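Local coordinates for STBB protein (Escherichia coli, PDB 2JD3) that probably binds the centromere-like parC site of its plasmid as a ribbon-helix-helix dimer and links it to actin-like ParM filaments during plasmid segregation, at residues Q52-L57 / S79-W84. Residues are numbered along the deposited sequence; the frame is centred on the assembly and turned at random.
Sequences QLDPRL and SQTTGW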
ATOM      1  N   GLN A  52       3.197   2.284   8.524  1.00 40.12           N
ATOM      2  CA  GLN A  52       3.201   1.885   9.932  1.00 40.22           C
ATOM      3  C   GLN A  52       3.904   0.550  10.150  1.00 39.73           C
ATOM      4  O   GLN A  52       4.411   0.274  11.236  1.00 39.92           O
ATOM      5  CB  GLN A  52       1.765   1.809  10.463  1.00 40.30           C
ATOM      6  CG  GLN A  52       0.922   3.034  10.135  1.00 42.39           C
ATOM      7  CD  GLN A  52      -0.496   2.943  10.679  1.00 45.98           C
ATOM      8  OE1 GLN A  52      -1.406   3.633  10.199  1.00 48.23           O
ATOM      9  NE2 GLN A  52      -0.694   2.097  11.689  1.00 45.76           N
ATOM     10  N   LEU A  53       3.923  -0.277   9.115  1.00 38.42           N
ATOM     11  CA  LEU A  53       4.567  -1.576   9.186  1.00 38.74           C
ATOM     12  C   LEU A  53       6.073  -1.354   9.199  1.00 40.07           C
ATOM     13  O   LEU A  53       6.821  -2.068   9.863  1.00 40.67           O
ATOM     14  CB  LEU A  53       4.171  -2.399   7.968  1.00 38.55           C
ATOM     15  CG  LEU A  53       3.378  -3.675   8.211  1.00 39.69           C
ATOM     16  CD1 LEU A  53       2.379  -3.477   9.337  1.00 39.64           C
ATOM     17  CD2 LEU A  53       2.685  -4.067   6.915  1.00 38.70           C
ATOM     18  N   ASP A  54       6.496  -0.356   8.437  1.00 41.36           N
ATOM     19  CA  ASP A  54       7.892   0.034   8.312  1.00 42.20           C
ATOM     20  C   ASP A  54       7.874   1.235   7.391  1.00 42.36           C
ATOM     21  O   ASP A  54       7.352   1.165   6.284  1.00 42.81           O
ATOM     22  CB  ASP A  54       8.723  -1.072   7.671  1.00 44.24           C
ATOM     23  CG  ASP A  54      10.210  -0.756   7.678  1.00 46.21           C
ATOM     24  OD1 ASP A  54      10.917  -1.206   8.605  1.00 44.98           O
ATOM     25  OD2 ASP A  54      10.667  -0.043   6.763  1.00 46.96           O
ATOM     26  N   PRO A  55       8.443   2.356   7.833  1.00 42.56           N
ATOM     27  CA  PRO A  55       8.451   3.553   6.987  1.00 41.05           C
ATOM     28  C   PRO A  55       9.110   3.399   5.614  1.00 40.23           C
ATOM     29  O   PRO A  55       8.716   4.076   4.672  1.00 41.67           O
ATOM     30  CB  PRO A  55       9.138   4.591   7.868  1.00 40.50           C
ATOM     31  CG  PRO A  55      10.052   3.744   8.737  1.00 41.31           C
ATOM     32  CD  PRO A  55       9.162   2.591   9.096  1.00 41.64           C
ATOM     33  N   ARG A  56      10.090   2.509   5.481  1.00 38.88           N
ATOM     34  CA  ARG A  56      10.751   2.332   4.187  1.00 38.97           C
ATOM     35  C   ARG A  56       9.836   1.730   3.118  1.00 41.02           C
ATOM     36  O   ARG A  56      10.031   1.989   1.922  1.00 41.88           O
ATOM     37  CB  ARG A  56      11.979   1.421   4.301  1.00 37.87           C
ATOM     38  CG  ARG A  56      13.063   1.876   5.223  1.00 35.51           C
ATOM     39  CD  ARG A  56      13.243   0.826   6.292  1.00 37.68           C
ATOM     40  NE  ARG A  56      14.307  -0.130   6.012  1.00 37.78           N
ATOM     41  CZ  ARG A  56      14.387  -1.329   6.576  1.00 39.54           C
ATOM     42  NH1 ARG A  56      13.460  -1.727   7.441  1.00 38.68           N
ATOM     43  NH2 ARG A  56      15.403  -2.130   6.287  1.00 42.32           N
ATOM     44  N   LEU A  57       8.865   0.916   3.548  1.00 40.95           N
ATOM     45  CA  LEU A  57       7.945   0.239   2.634  1.00 40.08           C
ATOM     46  C   LEU A  57       7.261   1.096   1.579  1.00 40.95           C
ATOM     47  O   LEU A  57       7.354   0.794   0.394  1.00 41.21           O
ATOM     48  CB  LEU A  57       6.875  -0.527   3.408  1.00 40.16           C
ATOM     49  CG  LEU A  57       7.041  -2.043   3.529  1.00 39.82           C
ATOM     50  CD1 LEU A  57       5.797  -2.614   4.165  1.00 38.08           C
ATOM     51  CD2 LEU A  57       7.260  -2.676   2.161  1.00 38.07           C
ATOM     52  N   SER A  79       9.109  -8.739   3.346  1.00 48.19           N
ATOM     53  CA  SER A  79       9.956  -9.558   4.199  1.00 49.55           C
ATOM     54  C   SER A  79      11.320  -8.925   4.407  1.00 50.10           C
ATOM     55  O   SER A  79      11.872  -8.977   5.508  1.00 50.15           O
ATOM     56  CB  SER A  79      10.107 -10.959   3.608  1.00 47.20           C
ATOM     57  OG  SER A  79      10.650 -10.882   2.318  1.00 48.33           O
ATOM     58  N   GLN A  80      11.859  -8.321   3.352  1.00 50.16           N
ATOM     59  CA  GLN A  80      13.160  -7.670   3.443  1.00 49.96           C
ATOM     60  C   GLN A  80      13.066  -6.474   4.366  1.00 48.90           C
ATOM     61  O   GLN A  80      14.065  -5.932   4.798  1.00 50.95           O
ATOM     62  CB  GLN A  80      13.616  -7.189   2.064  1.00 50.37           C
ATOM     63  CG  GLN A  80      14.166  -8.281   1.172  1.00 54.81           C
ATOM     64  CD  GLN A  80      15.462  -8.863   1.706  1.00 58.82           C
ATOM     65  OE1 GLN A  80      15.985  -9.840   1.169  1.00 61.88           O
ATOM     66  NE2 GLN A  80      15.994  -8.259   2.769  1.00 59.89           N
ATOM     67  N   THR A  81      11.849  -6.094   4.703  1.00 48.56           N
ATOM     68  CA  THR A  81      11.634  -4.914   5.504  1.00 46.83           C
ATOM     69  C   THR A  81      10.882  -5.153   6.811  1.00 47.28           C
ATOM     70  O   THR A  81      10.778  -4.264   7.645  1.00 48.52           O
ATOM     71  CB  THR A  81      10.858  -3.917   4.646  1.00 45.66           C
ATOM     72  OG1 THR A  81      11.214  -2.587   5.007  1.00 50.47           O
ATOM     73  CG2 THR A  81       9.369  -4.112   4.829  1.00 43.00           C
ATOM     74  N   THR A  82      10.366  -6.358   6.993  1.00 47.95           N
ATOM     75  CA  THR A  82       9.581  -6.683   8.175  1.00 46.88           C
ATOM     76  C   THR A  82      10.066  -7.943   8.870  1.00 48.26           C
ATOM     77  O   THR A  82       9.944  -8.082  10.086  1.00 47.40           O
ATOM     78  CB  THR A  82       8.109  -6.864   7.771  1.00 45.82           C
ATOM     79  OG1 THR A  82       7.412  -5.633   7.971  1.00 45.90           O
ATOM     80  CG2 THR A  82       7.454  -7.965   8.564  1.00 48.52           C
ATOM     81  N   GLY A  83      10.608  -8.859   8.078  1.00 49.50           N
ATOM     82  CA  GLY A  83      11.096 -10.108   8.614  1.00 50.47           C
ATOM     83  C   GLY A  83      10.132 -11.223   8.287  1.00 52.64           C
ATOM     84  O   GLY A  83      10.397 -12.381   8.601  1.00 54.37           O
ATOM     85  N   TRP A  84       9.016 -10.880   7.647  1.00 53.85           N
ATOM     86  CA  TRP A  84       8.003 -11.868   7.295  1.00 54.44           C
ATOM     87  C   TRP A  84       8.548 -12.991   6.419  1.00 56.60           C
ATOM     88  O   TRP A  84       9.287 -12.759   5.466  1.00 54.10           O
ATOM     89  CB  TRP A  84       6.825 -11.208   6.573  1.00 53.07           C
ATOM     90  CG  TRP A  84       5.677 -12.157   6.360  1.00 50.38           C
ATOM     91  CD1 TRP A  84       4.660 -12.419   7.233  1.00 50.78           C
ATOM     92  CD2 TRP A  84       5.496 -13.054   5.256  1.00 48.27           C
ATOM     93  NE1 TRP A  84       3.863 -13.430   6.744  1.00 49.45           N
ATOM     94  CE2 TRP A  84       4.356 -13.837   5.535  1.00 47.05           C
ATOM     95  CE3 TRP A  84       6.190 -13.277   4.063  1.00 48.21           C
ATOM     96  CZ2 TRP A  84       3.897 -14.825   4.665  1.00 46.44           C
ATOM     97  CZ3 TRP A  84       5.729 -14.266   3.195  1.00 48.24           C
ATOM     98  CH2 TRP A  84       4.593 -15.025   3.504  1.00 46.39           C
TER
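Thr-81, in the last turn of helix 71-82, meets Asp-54, Arg-56 and Leu-57 where helix 33-53 of the ribbon-helix-helix (RHH2) fold gives way to helix 56-64. At this joint the Asp-54 side chain, its CG lying anti to its own backbone N (chi1 -173°), accepts a capping bond through OD2 from Arg-56 N ahead of the helix; the position of OD2 is somewhat uncertain. Pro-55 suits the turn because its ring fixes phi near the helical value (-58°).

Among the polar contacts, threonine suits position 81 because it offers a hydroxyl on one branch and a methyl on the other: Thr-81 OG1 donates a weak hydrogen bond to the same Asp-54 OD2 at 3.1 Å. Asp-54 also forms a salt bridge with Arg-56, NH1 to OD1 at 2.8 Å. NH1 reaches the syn side of OD1 from 33° out of the carboxylate plane. The long arginine chain, bent at chi2 and chi3, brings its guanidinium back beside the Asp-54 carboxylate, edge-on to OD1, with Thr-81 OG1 above one face.

Apolar packing uses the methyl CG2 of Thr-81. The forked end of buried Leu-57 touches it with CG and CD2 while also reaching Leu-77 and Leu-78 of helix 71-82. Leu-53 packs on Leu-78 and on Phe-69 of the second subunit, extending the apolar layer into the dimer. At the junction itself, Leu-57 CG lies 3.4 Å from Thr-81 CG2.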